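Local coordinates for protein uncharacterized CONSERVED DOMAIN PROTEIN (PDB 3LKV) that probably serves as the substrate-binding protein of an ABC transporter, holding phenylalanine in its ligand pocket and binding zinc ions, at residues E135-V140 against L286-P291; K141-V146 against I170-A175; D182-T187 against M212-N217; D195-L200 against A219-F224. All blocks are in the same frame, centred on the assembly; numbering follows the deposited sequence.

How the contacts relate
Helix 126-136 ends at contact 1, where residues 135-140 meet 286-291; this closes the longest loop, and the other three contacts nest inside it. The chain turns directly into contact 2, which pairs strands 142-147 and 171-176 around helix 152-167 and closes before contact 3 begins. Contacts 3 and 4 cross, because their segments alternate: helix 183-191, strand 196-199, helix 209-218, strand 223-225. Contact 3 packs the two helices together and contact 4 pairs the two strands. Strand 142-147 is hydrogen-bonded to strand 196-199, so contacts 2 and 4 share one sheet, with contact 3 on one of its faces. Pro222 of contact 4 touches Ile288 of contact 1.

Contact 1: residues E135-V140 against L286-P291; sequences EILPNV and LGITIP
Ile136 O, in the last turn of helix 126-136, is pressed by two ring carbons of Pro291, with CD 3.5 Å away and CG slightly farther off. The same CG lies 3.6 Å from Glu135 O, so the proline ring rests against two successive carbonyl oxygens. Pro291 has no backbone N-H, and these are carbon-to-oxygen contacts of a residue that also takes the N-cap position of helix 292-297. Next to the ring, Ile136 and Ile290 lie side by side and point the same way. With its chi1 at -73°, Ile136 holds CG2 anti to the backbone N, on the side of the partner. Ile290 answers with a folded end, its chi2 of -72° carrying CD1 to 3.9 Å from Ile136 CG2. Farther along, Leu137 CD2 and Ile288 CD1 touch more lightly at 4.2 Å, and both side chains also lean on Pro222. Leu137 is where the helical geometry stops. A type I turn from Leu137 to Val140 follows, closed by Val140 N donating to Leu137 O at 3.1 Å. Helix 292-297 adds Val294, which touches Glu135 and Ile136, while Glu135 OE1 forms a salt bridge with Arg297. With only 222 Å² buried between the segments, and methyl and ring carbons doing the touching, this helix-end contact depends on shape and apolar packing; the charged bond beside it goes to the following helix.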
loop_
_atom_site.group_PDB
_atom_site.type_symbol
_atom_site.label_atom_id
_atom_site.label_comp_id
_atom_site.label_asym_id
_atom_site.label_seq_id
_atom_site.Cartn_x
_atom_site.Cartn_y
_atom_site.Cartn_z
ATOM N N GLU A 135 0.831 14.659 39.177
ATOM C CA GLU A 135 0.360 13.456 39.853
ATOM C C GLU A 135 1.408 12.342 39.863
ATOM O O GLU A 135 1.594 11.658 40.877
ATOM C CB GLU A 135 -0.929 12.937 39.189
ATOM C CG GLU A 135 -1.665 11.884 40.019
ATOM C CD GLU A 135 -2.823 11.191 39.268
ATOM O OE1 GLU A 135 -3.229 11.593 38.154
ATOM O OE2 GLU A 135 -3.317 10.206 39.801
ATOM N N ILE A 136 2.063 12.157 38.733
ATOM C CA ILE A 136 3.091 11.139 38.570
ATOM C C ILE A 136 4.369 11.532 39.282
ATOM O O ILE A 136 5.073 10.670 39.747
ATOM C CB ILE A 136 3.441 10.917 37.058
ATOM C CG1 ILE A 136 2.323 10.163 36.345
ATOM C CG2 ILE A 136 4.765 10.158 36.882
ATOM C CD1 ILE A 136 2.416 10.244 34.837
ATOM N N LEU A 137 4.637 12.839 39.346
ATOM C CA LEU A 137 5.878 13.412 39.848
ATOM C C LEU A 137 5.520 14.577 40.754
ATOM O O LEU A 137 5.601 15.729 40.325
ATOM C CB LEU A 137 6.735 13.975 38.705
ATOM C CG LEU A 137 7.313 13.018 37.670
ATOM C CD1 LEU A 137 7.785 13.785 36.452
ATOM C CD2 LEU A 137 8.465 12.236 38.309
ATOM N N PRO A 138 5.163 14.295 42.024
ATOM C CA PRO A 138 4.559 15.338 42.870
ATOM C C PRO A 138 5.501 16.462 43.259
ATOM O O PRO A 138 5.046 17.509 43.680
ATOM C CB PRO A 138 4.067 14.577 44.124
ATOM C CG PRO A 138 4.178 13.074 43.758
ATOM C CD PRO A 138 5.323 13.018 42.738
ATOM N N ASN A 139 6.797 16.259 43.119
ATOM C CA ASN A 139 7.773 17.316 43.431
ATOM C C ASN A 139 8.257 18.118 42.219
ATOM O O ASN A 139 9.256 18.824 42.320
ATOM C CB ASN A 139 8.981 16.710 44.140
ATOM C CG ASN A 139 8.626 16.138 45.506
ATOM O OD1 ASN A 139 8.807 14.955 45.749
ATOM N ND2 ASN A 139 8.084 16.971 46.377
ATOM N N VAL A 140 7.537 18.042 41.084
ATOM C CA VAL A 140 7.912 18.833 39.899
ATOM C C VAL A 140 7.859 20.306 40.224
ATOM O O VAL A 140 6.876 20.779 40.753
ATOM C CB VAL A 140 6.986 18.553 38.686
ATOM C CG1 VAL A 140 7.312 19.506 37.518
ATOM C CG2 VAL A 140 7.183 17.155 38.246
ATOM N N LEU A 286 14.801 5.038 35.125
ATOM C CA LEU A 286 15.081 6.390 35.584
ATOM C C LEU A 286 14.986 6.486 37.108
ATOM O O LEU A 286 15.089 7.579 37.660
ATOM C CB LEU A 286 14.129 7.405 34.898
ATOM C CG LEU A 286 14.429 7.722 33.435
ATOM C CD1 LEU A 286 13.206 8.329 32.787
ATOM C CD2 LEU A 286 15.632 8.640 33.317
ATOM N N GLY A 287 14.768 5.352 37.778
ATOM C CA GLY A 287 14.577 5.330 39.222
ATOM C C GLY A 287 13.251 5.932 39.632
ATOM O O GLY A 287 13.139 6.460 40.726
ATOM N N ILE A 288 12.241 5.870 38.760
ATOM C CA ILE A 288 10.946 6.458 39.081
ATOM C C ILE A 288 9.896 5.405 39.422
ATOM O O ILE A 288 9.780 4.381 38.766
ATOM C CB ILE A 288 10.446 7.401 37.942
ATOM C CG1 ILE A 288 11.237 8.720 38.001
ATOM C CG2 ILE A 288 8.943 7.668 38.063
ATOM C CD1 ILE A 288 11.280 9.519 36.708
ATOM N N THR A 289 9.124 5.717 40.452
ATOM C CA THR A 289 8.027 4.924 40.920
ATOM C C THR A 289 6.759 5.607 40.484
ATOM O O THR A 289 6.467 6.685 40.940
ATOM C CB THR A 289 8.092 4.842 42.497
ATOM O OG1 THR A 289 9.082 3.871 42.849
ATOM C CG2 THR A 289 6.717 4.491 43.158
ATOM N N ILE A 290 5.990 4.969 39.608
ATOM C CA ILE A 290 4.749 5.560 39.149
ATOM C C ILE A 290 3.726 5.279 40.229
ATOM O O ILE A 290 3.585 4.158 40.615
ATOM C CB ILE A 290 4.253 4.927 37.828
ATOM C CG1 ILE A 290 5.335 4.973 36.728
ATOM C CG2 ILE A 290 2.974 5.603 37.390
ATOM C CD1 ILE A 290 5.602 6.370 36.146
ATOM N N PRO A 291 3.019 6.300 40.720
ATOM C CA PRO A 291 2.088 6.050 41.811
ATOM C C PRO A 291 0.940 5.072 41.511
ATOM O O PRO A 291 0.559 4.895 40.346
ATOM C CB PRO A 291 1.533 7.439 42.128
ATOM C CG PRO A 291 2.643 8.369 41.763
ATOM C CD PRO A 291 3.311 7.735 40.570
#

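Contact 2: residues K141-V146 against I170-A175; sequences KSIGVV and IKLVEA
Two isoleucine torsions set up a tight side-chain touch: chi1 of -66° places Ile143 CG1 beside its own backbone N, and chi1 of -70° swings Ile170 CG2 anti to its backbone N. The side chains meet at a slant, CG1 of Ile143 only 3.5 Å from CG2 of Ile170, closer than carbons usually pack. On the same face as Ile143, Leu172 brings CD2 to 3.4 Å from Ile143 O and also against Ile143 CB. The other face carries Ser142, whose OG lies 3.5 Å from Val173 CG2 and is hydrogen-bonded to Lys193 O. Between these two faces the backbones run parallel in register, joined by five hydrogen bonds. The shortest, Val173 N to Ile143 O at 2.7 Å, comes in tilted 28° from the carbonyl plane, while Ile143 N reaches Lys171 O at 2.8 Å almost in line with the carbonyl. Alpha-carbon hydrogens add weaker CH...O contacts, such as Gly144 CA to Val173 O at 3.2 Å. Strands 142-147 and 171-176 are the two strands of a beta-alpha-beta unit. Its helix, 152-167, covers Val145, Leu172 and Glu174, and Lys162 on it forms a salt bridge with Glu174. Helix 183-191 packs on the opposite face over Val146 and Val173, and strand 196-199 continues the sheet on the far side of strand 142-147, leaving 171-176 as its outermost strand on this side within the chain.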
loop_
_atom_site.group_PDB
_atom_site.type_symbol
_atom_site.label_atom_id
_atom_site.label_comp_id
_atom_site.label_asym_id
_atom_site.label_seq_id
_atom_site.Cartn_x
_atom_site.Cartn_y
_atom_site.Cartn_z
ATOM N N LYS A 141 8.947 21.007 39.938
ATOM C CA LYS A 141 8.984 22.466 39.992
ATOM C C LYS A 141 9.151 23.066 38.603
ATOM O O LYS A 141 8.849 24.220 38.385
ATOM C CB LYS A 141 10.129 22.957 40.893
ATOM C CG LYS A 141 10.089 22.370 42.318
ATOM C CD LYS A 141 8.725 22.682 43.043
ATOM C CE LYS A 141 8.865 22.913 44.603
ATOM N NZ LYS A 141 9.419 21.712 45.307
ATOM N N SER A 142 9.577 22.239 37.659
ATOM C CA SER A 142 10.096 22.678 36.411
ATOM C C SER A 142 9.674 21.758 35.252
ATOM O O SER A 142 9.873 20.528 35.325
ATOM C CB SER A 142 11.607 22.585 36.557
ATOM O OG SER A 142 12.146 23.562 35.768
ATOM N N ILE A 143 9.132 22.329 34.182
ATOM C CA ILE A 143 8.800 21.546 32.981
ATOM C C ILE A 143 9.586 22.092 31.827
ATOM O O ILE A 143 9.528 23.299 31.527
ATOM C CB ILE A 143 7.303 21.561 32.683
ATOM C CG1 ILE A 143 6.538 20.843 33.785
ATOM C CG2 ILE A 143 6.982 20.877 31.327
ATOM C CD1 ILE A 143 4.987 20.896 33.601
ATOM N N GLY A 144 10.329 21.205 31.189
ATOM C CA GLY A 144 11.116 21.542 30.009
ATOM C C GLY A 144 10.292 21.267 28.768
ATOM O O GLY A 144 9.468 20.328 28.754
ATOM N N VAL A 145 10.477 22.083 27.735
ATOM C CA VAL A 145 9.745 21.847 26.501
ATOM C C VAL A 145 10.539 22.345 25.344
ATOM O O VAL A 145 11.178 23.384 25.429
ATOM C CB VAL A 145 8.299 22.458 26.539
ATOM C CG1 VAL A 145 8.323 23.902 26.836
ATOM C CG2 VAL A 145 7.540 22.198 25.204
ATOM N N VAL A 146 10.575 21.552 24.286
ATOM C CA VAL A 146 11.233 21.925 23.050
ATOM C C VAL A 146 10.129 22.038 21.997
ATOM O O VAL A 146 9.258 21.213 21.927
ATOM C CB VAL A 146 12.218 20.827 22.615
ATOM C CG1 VAL A 146 12.849 21.170 21.234
ATOM C CG2 VAL A 146 13.330 20.652 23.709
ATOM N N ILE A 170 4.346 26.152 38.240
ATOM C CA ILE A 170 5.429 25.380 37.646
ATOM C C ILE A 170 6.169 26.270 36.654
ATOM O O ILE A 170 5.564 26.910 35.792
ATOM C CB ILE A 170 4.872 24.107 36.934
ATOM C CG1 ILE A 170 4.363 23.112 37.983
ATOM C CG2 ILE A 170 5.905 23.429 36.049
ATOM C CD1 ILE A 170 3.473 22.049 37.379
ATOM N N LYS A 171 7.475 26.294 36.789
ATOM C CA LYS A 171 8.343 27.023 35.915
ATOM C C LYS A 171 8.490 26.241 34.591
ATOM O O LYS A 171 8.572 25.017 34.604
ATOM C CB LYS A 171 9.692 27.152 36.642
ATOM C CG LYS A 171 10.815 27.825 35.859
ATOM C CD LYS A 171 12.148 27.861 36.686
ATOM C CE LYS A 171 13.177 28.864 36.107
ATOM N NZ LYS A 171 13.924 28.369 34.917
ATOM N N LEU A 172 8.452 26.950 33.462
ATOM C CA LEU A 172 8.685 26.384 32.125
ATOM C C LEU A 172 10.080 26.675 31.672
ATOM O O LEU A 172 10.459 27.776 31.697
ATOM C CB LEU A 172 7.758 27.021 31.073
ATOM C CG LEU A 172 6.394 26.402 30.935
ATOM C CD1 LEU A 172 5.663 27.021 29.703
ATOM C CD2 LEU A 172 6.550 24.879 30.802
ATOM N N VAL A 173 10.816 25.682 31.235
ATOM C CA VAL A 173 12.104 25.882 30.641
ATOM C C VAL A 173 12.015 25.533 29.164
ATOM O O VAL A 173 11.750 24.398 28.822
ATOM C CB VAL A 173 13.130 24.968 31.280
ATOM C CG1 VAL A 173 14.505 25.226 30.651
ATOM C CG2 VAL A 173 13.174 25.199 32.799
ATOM N N GLU A 174 12.248 26.498 28.291
ATOM C CA GLU A 174 11.953 26.355 26.867
ATOM C C GLU A 174 13.161 26.418 25.964
ATOM O O GLU A 174 14.065 27.204 26.208
ATOM C CB GLU A 174 11.070 27.505 26.411
ATOM C CG GLU A 174 9.907 27.835 27.326
ATOM C CD GLU A 174 9.062 29.043 26.845
ATOM O OE1 GLU A 174 9.165 29.494 25.658
ATOM O OE2 GLU A 174 8.273 29.514 27.701
ATOM N N ALA A 175 13.157 25.648 24.887
ATOM C CA ALA A 175 14.139 25.826 23.845
ATOM C C ALA A 175 13.483 25.554 22.489
ATOM O O ALA A 175 12.569 24.727 22.389
ATOM C CB ALA A 175 15.279 24.936 24.070
#

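Contact 3: residues D182-T187 against M212-N217; sequences DVQSAT and MIVAAN
Val214 CG1 lies off the plane of the flat Gln184 amide, out beyond its nitrogen, 3.9 Å from NE2. An extended chain, CG anti to the backbone N, carries the amide to Val214 on the exposed rim, where the two side chains cross at a slant, and on the way Gln184 CG brushes Ala215 CB. A second flat group is the peptide carbonyl of Val183, whose oxygen accepts two hydrogen bonds from opposite faces of its plane: one from Thr187 N, the other from Thr187 OG1 at 2.8 Å, 37° above the plane. That second bond fixes the threonine's rotation and turns CG2 to the partner helix, 3.5 Å from Met212 O and 3.7 Å from Ala215 CB. Met212, modelled as selenomethionine, crosses Thr187 at about a right angle; its chain bends at chi3 (-80°), leaving CE 3.6 Å from Thr187 OG1. Val183 CG1 touches Met212 CB more loosely. The helix axes approach to 8.2 Å at a shallow 24°, aided by the small Ala215. Met212 also packs on Val146, Ile197 and Ala199 of the sheet, so helices 183-191 and 209-218 lie side by side on one sheet face, as in the layered alpha/beta domains of periplasmic binding proteins.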
loop_
_atom_site.group_PDB
_atom_site.type_symbol
_atom_site.label_atom_id
_atom_site.label_comp_id
_atom_site.label_asym_id
_atom_site.label_seq_id
_atom_site.Cartn_x
_atom_site.Cartn_y
_atom_site.Cartn_z
ATOM N N ASP A 182 17.919 19.560 15.130
ATOM C CA ASP A 182 18.320 20.356 16.284
ATOM C C ASP A 182 17.611 19.905 17.571
ATOM O O ASP A 182 17.856 20.496 18.629
ATOM C CB ASP A 182 17.910 21.839 16.163
ATOM C CG ASP A 182 18.320 22.507 14.860
ATOM O OD1 ASP A 182 19.385 22.233 14.301
ATOM O OD2 ASP A 182 17.546 23.382 14.447
ATOM N N VAL A 183 16.686 18.952 17.497
ATOM C CA VAL A 183 15.850 18.633 18.667
ATOM C C VAL A 183 16.674 18.032 19.802
ATOM O O VAL A 183 16.483 18.375 20.974
ATOM C CB VAL A 183 14.676 17.718 18.296
ATOM C CG1 VAL A 183 14.118 17.008 19.537
ATOM C CG2 VAL A 183 13.587 18.575 17.547
ATOM N N GLN A 184 17.628 17.185 19.462
ATOM C CA GLN A 184 18.449 16.560 20.508
ATOM C C GLN A 184 19.317 17.602 21.275
ATOM O O GLN A 184 19.339 17.632 22.512
ATOM C CB GLN A 184 19.274 15.408 19.924
ATOM C CG GLN A 184 20.152 14.720 20.956
ATOM C CD GLN A 184 20.822 13.423 20.444
ATOM O OE1 GLN A 184 20.441 12.860 19.461
ATOM N NE2 GLN A 184 21.806 12.978 21.141
ATOM N N SER A 185 19.982 18.481 20.543
ATOM C CA SER A 185 20.725 19.574 21.174
ATOM C C SER A 185 19.836 20.471 22.049
ATOM O O SER A 185 20.253 20.870 23.112
ATOM C CB SER A 185 21.324 20.504 20.133
ATOM O OG SER A 185 22.214 19.808 19.364
ATOM N N ALA A 186 18.682 20.865 21.534
ATOM C CA ALA A 186 17.729 21.645 22.312
ATOM C C ALA A 186 17.341 20.905 23.603
ATOM O O ALA A 186 17.347 21.498 24.661
ATOM C CB ALA A 186 16.462 21.961 21.477
ATOM N N THR A 187 17.014 19.627 23.517
ATOM C CA THR A 187 16.707 18.844 24.709
ATOM C C THR A 187 17.886 18.857 25.711
ATOM O O THR A 187 17.712 19.098 26.906
ATOM C CB THR A 187 16.403 17.423 24.345
ATOM O OG1 THR A 187 15.360 17.432 23.362
ATOM C CG2 THR A 187 15.968 16.588 25.594
HETATM N N MSE A 212 15.457 13.091 21.332
HETATM C CA MSE A 212 15.033 13.757 22.551
HETATM C C MSE A 212 15.226 12.814 23.745
HETATM O O MSE A 212 15.687 13.218 24.794
HETATM C CB MSE A 212 13.595 14.231 22.477
HETATM C CG MSE A 212 13.008 14.650 23.794
HETATM SE SE MSE A 212 11.211 15.428 23.623
HETATM C CE MSE A 212 11.787 17.254 23.051
ATOM N N ILE A 213 14.880 11.560 23.561
ATOM C CA ILE A 213 14.876 10.629 24.665
ATOM C C ILE A 213 16.316 10.241 25.024
ATOM O O ILE A 213 16.625 10.043 26.201
ATOM C CB ILE A 213 13.921 9.423 24.392
ATOM C CG1 ILE A 213 12.499 9.913 24.670
ATOM C CG2 ILE A 213 14.262 8.201 25.272
ATOM C CD1 ILE A 213 11.426 9.065 24.194
ATOM N N VAL A 214 17.194 10.225 24.028
ATOM C CA VAL A 214 18.580 9.922 24.289
ATOM C C VAL A 214 19.149 11.014 25.195
ATOM O O VAL A 214 19.749 10.698 26.201
ATOM C CB VAL A 214 19.430 9.767 22.983
ATOM C CG1 VAL A 214 20.987 9.809 23.299
ATOM C CG2 VAL A 214 19.078 8.458 22.285
ATOM N N ALA A 215 18.922 12.275 24.843
ATOM C CA ALA A 215 19.359 13.396 25.659
ATOM C C ALA A 215 18.703 13.387 27.068
ATOM O O ALA A 215 19.394 13.654 28.065
ATOM C CB ALA A 215 19.108 14.762 24.943
ATOM N N ALA A 216 17.396 13.130 27.148
ATOM C CA ALA A 216 16.728 13.137 28.445
ATOM C C ALA A 216 17.273 12.029 29.345
ATOM O O ALA A 216 17.571 12.274 30.535
ATOM C CB ALA A 216 15.222 12.982 28.278
ATOM N N ASN A 217 17.367 10.818 28.779
ATOM C CA ASN A 217 17.926 9.707 29.488
ATOM C C ASN A 217 19.340 9.995 30.001
ATOM O O ASN A 217 19.679 9.643 31.086
ATOM C CB ASN A 217 17.913 8.432 28.642
ATOM C CG ASN A 217 16.543 7.814 28.551
ATOM O OD1 ASN A 217 15.635 8.167 29.278
ATOM N ND2 ASN A 217 16.399 6.866 27.659
#

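Contact 4: residues D195-L200 against A219-F224; sequences DVIYAL and AKTPVF. With ZN (zinc ion), chain E.
Ile197 and Phe224 mark the tight part: Phe224 N donates to Ile197 O at 2.7 Å, nearly in line with the carbonyl, between the bonds Ile197 N to Pro222 O and Ala199 N to Phe224 O. These three backbone bonds set strands 196-199 and 223-225 parallel, and the side chains close up on both faces. On one, Ala199 CB meets Val223 CG1 at 3.7 Å, and Ile197 CB lies against Val223 CG2. On the other, Tyr198 and Phe224 run side by side, both with CG anti to the backbone N (chi1 178° each); the rings meet edge against edge, Tyr198 CD1 to Phe224 CD2 at 3.9 Å, rather than stacking. His129 flanks both, bonding Tyr198 OH through ND1 and meeting the Phe224 ring. The hydrated, more polar side lies at the start of the strands. Asp195, partly exposed, touches Pro222 CG through its O at 3.4 Å, while its side chain turns away to accept from Lys141 N through OD2. Here the zinc ion is bound by Thr221 OG1 at 2.2 Å and carries two waters, at 2.3 and 2.5 Å. Thr221 points its other branch, CG2, at Ile197 CG1, crossing it at about a right angle. Ala191 O and Ser194 O complete the metal's protein ligands. One residue thus serves both regions: the methyl of Thr221 belongs to the apolar interior while its hydroxyl oxygen faces a hydrated metal, so the zinc ion ties the end of helix 183-191 and the loop after it to the segment before strand 223-225, and its positive charge probably polarises the hydroxyl.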
loop_
_atom_site.group_PDB
_atom_site.type_symbol
_atom_site.label_atom_id
_atom_site.label_comp_id
_atom_site.label_asym_id
_atom_site.label_seq_id
_atom_site.Cartn_x
_atom_site.Cartn_y
_atom_site.Cartn_z
ATOM N N ASP A 195 12.596 19.147 35.585
ATOM C CA ASP A 195 12.278 17.898 36.285
ATOM C C ASP A 195 11.666 16.908 35.346
ATOM O O ASP A 195 11.706 15.723 35.612
ATOM C CB ASP A 195 11.362 18.140 37.490
ATOM C CG ASP A 195 12.018 19.046 38.547
ATOM O OD1 ASP A 195 13.107 18.680 38.989
ATOM O OD2 ASP A 195 11.470 20.122 38.900
ATOM N N VAL A 196 11.099 17.378 34.234
ATOM C CA VAL A 196 10.485 16.486 33.245
ATOM C C VAL A 196 10.418 17.239 31.940
ATOM O O VAL A 196 10.305 18.454 31.953
ATOM C CB VAL A 196 9.079 16.035 33.689
ATOM C CG1 VAL A 196 8.158 17.249 33.986
ATOM C CG2 VAL A 196 8.456 15.078 32.680
ATOM N N ILE A 197 10.534 16.541 30.821
ATOM C CA ILE A 197 10.365 17.152 29.527
ATOM C C ILE A 197 8.952 16.786 29.025
ATOM O O ILE A 197 8.543 15.594 29.057
ATOM C CB ILE A 197 11.357 16.619 28.523
ATOM C CG1 ILE A 197 12.822 16.733 29.030
ATOM C CG2 ILE A 197 11.148 17.301 27.208
ATOM C CD1 ILE A 197 13.305 18.105 29.154
ATOM N N TYR A 198 8.224 17.801 28.598
ATOM C CA TYR A 198 6.938 17.624 27.988
ATOM C C TYR A 198 7.153 17.540 26.497
ATOM O O TYR A 198 7.504 18.511 25.852
ATOM C CB TYR A 198 6.027 18.809 28.321
ATOM C CG TYR A 198 4.632 18.767 27.681
ATOM C CD1 TYR A 198 3.830 17.661 27.804
ATOM C CD2 TYR A 198 4.119 19.860 27.000
ATOM C CE1 TYR A 198 2.565 17.624 27.281
ATOM C CE2 TYR A 198 2.814 19.838 26.458
ATOM C CZ TYR A 198 2.045 18.716 26.600
ATOM O OH TYR A 198 0.789 18.644 26.051
ATOM N N ALA A 199 6.950 16.353 25.945
ATOM C CA ALA A 199 7.122 16.156 24.518
ATOM C C ALA A 199 5.748 16.477 23.890
ATOM O O ALA A 199 4.810 15.701 24.001
ATOM C CB ALA A 199 7.568 14.694 24.214
ATOM N N LEU A 200 5.615 17.637 23.282
ATOM C CA LEU A 200 4.313 18.029 22.798
ATOM C C LEU A 200 3.995 17.552 21.371
ATOM O O LEU A 200 4.811 16.914 20.684
ATOM C CB LEU A 200 4.085 19.537 22.977
ATOM C CG LEU A 200 5.056 20.547 22.478
ATOM C CD1 LEU A 200 5.292 20.211 21.122
ATOM C CD2 LEU A 200 4.491 21.948 22.593
ATOM N N ALA A 219 20.518 12.947 30.823
ATOM C CA ALA A 219 20.311 13.819 31.987
ATOM C C ALA A 219 19.457 13.192 33.102
ATOM O O ALA A 219 19.201 13.808 34.109
ATOM C CB ALA A 219 19.717 15.177 31.529
ATOM N N LYS A 220 19.044 11.949 32.913
ATOM C CA LYS A 220 18.191 11.237 33.835
ATOM C C LYS A 220 16.937 12.032 34.113
ATOM O O LYS A 220 16.514 12.144 35.236
ATOM C CB LYS A 220 18.952 10.959 35.137
ATOM C CG LYS A 220 20.264 10.153 34.884
ATOM C CD LYS A 220 21.401 10.529 35.808
ATOM C CE LYS A 220 22.010 9.307 36.494
ATOM N NZ LYS A 220 22.804 8.447 35.576
ATOM N N THR A 221 16.371 12.622 33.066
ATOM C CA THR A 221 15.158 13.398 33.164
ATOM C C THR A 221 14.050 12.621 32.429
ATOM O O THR A 221 14.283 12.142 31.329
ATOM C CB THR A 221 15.409 14.718 32.516
ATOM O OG1 THR A 221 16.412 15.358 33.295
ATOM C CG2 THR A 221 14.119 15.596 32.392
ATOM N N PRO A 222 12.889 12.440 33.065
ATOM C CA PRO A 222 11.791 11.747 32.419
ATOM C C PRO A 222 11.158 12.617 31.357
ATOM O O PRO A 222 11.251 13.825 31.464
ATOM C CB PRO A 222 10.806 11.555 33.530
ATOM C CG PRO A 222 11.189 12.559 34.590
ATOM C CD PRO A 222 12.640 12.671 34.499
ATOM N N VAL A 223 10.547 11.995 30.356
ATOM C CA VAL A 223 9.764 12.665 29.318
ATOM C C VAL A 223 8.311 12.216 29.460
ATOM O O VAL A 223 8.044 11.030 29.549
ATOM C CB VAL A 223 10.326 12.265 27.930
ATOM C CG1 VAL A 223 9.479 12.815 26.755
ATOM C CG2 VAL A 223 11.743 12.708 27.835
ATOM N N PHE A 224 7.388 13.168 29.519
ATOM C CA PHE A 224 5.962 12.893 29.467
ATOM C C PHE A 224 5.504 13.206 28.045
ATOM O O PHE A 224 5.809 14.278 27.521
ATOM C CB PHE A 224 5.173 13.776 30.436
ATOM C CG PHE A 224 3.707 13.540 30.369
ATOM C CD1 PHE A 224 3.129 12.535 31.096
ATOM C CD2 PHE A 224 2.932 14.249 29.491
ATOM C CE1 PHE A 224 1.774 12.250 30.962
ATOM C CE2 PHE A 224 1.572 13.986 29.343
ATOM C CZ PHE A 224 0.986 12.991 30.078
HETATM ZN ZN ZN E . 16.273 17.122 34.681
HETATM O O HOH W 1 17.855 17.637 36.516
HETATM O O HOH W 2 15.412 15.507 36.097
#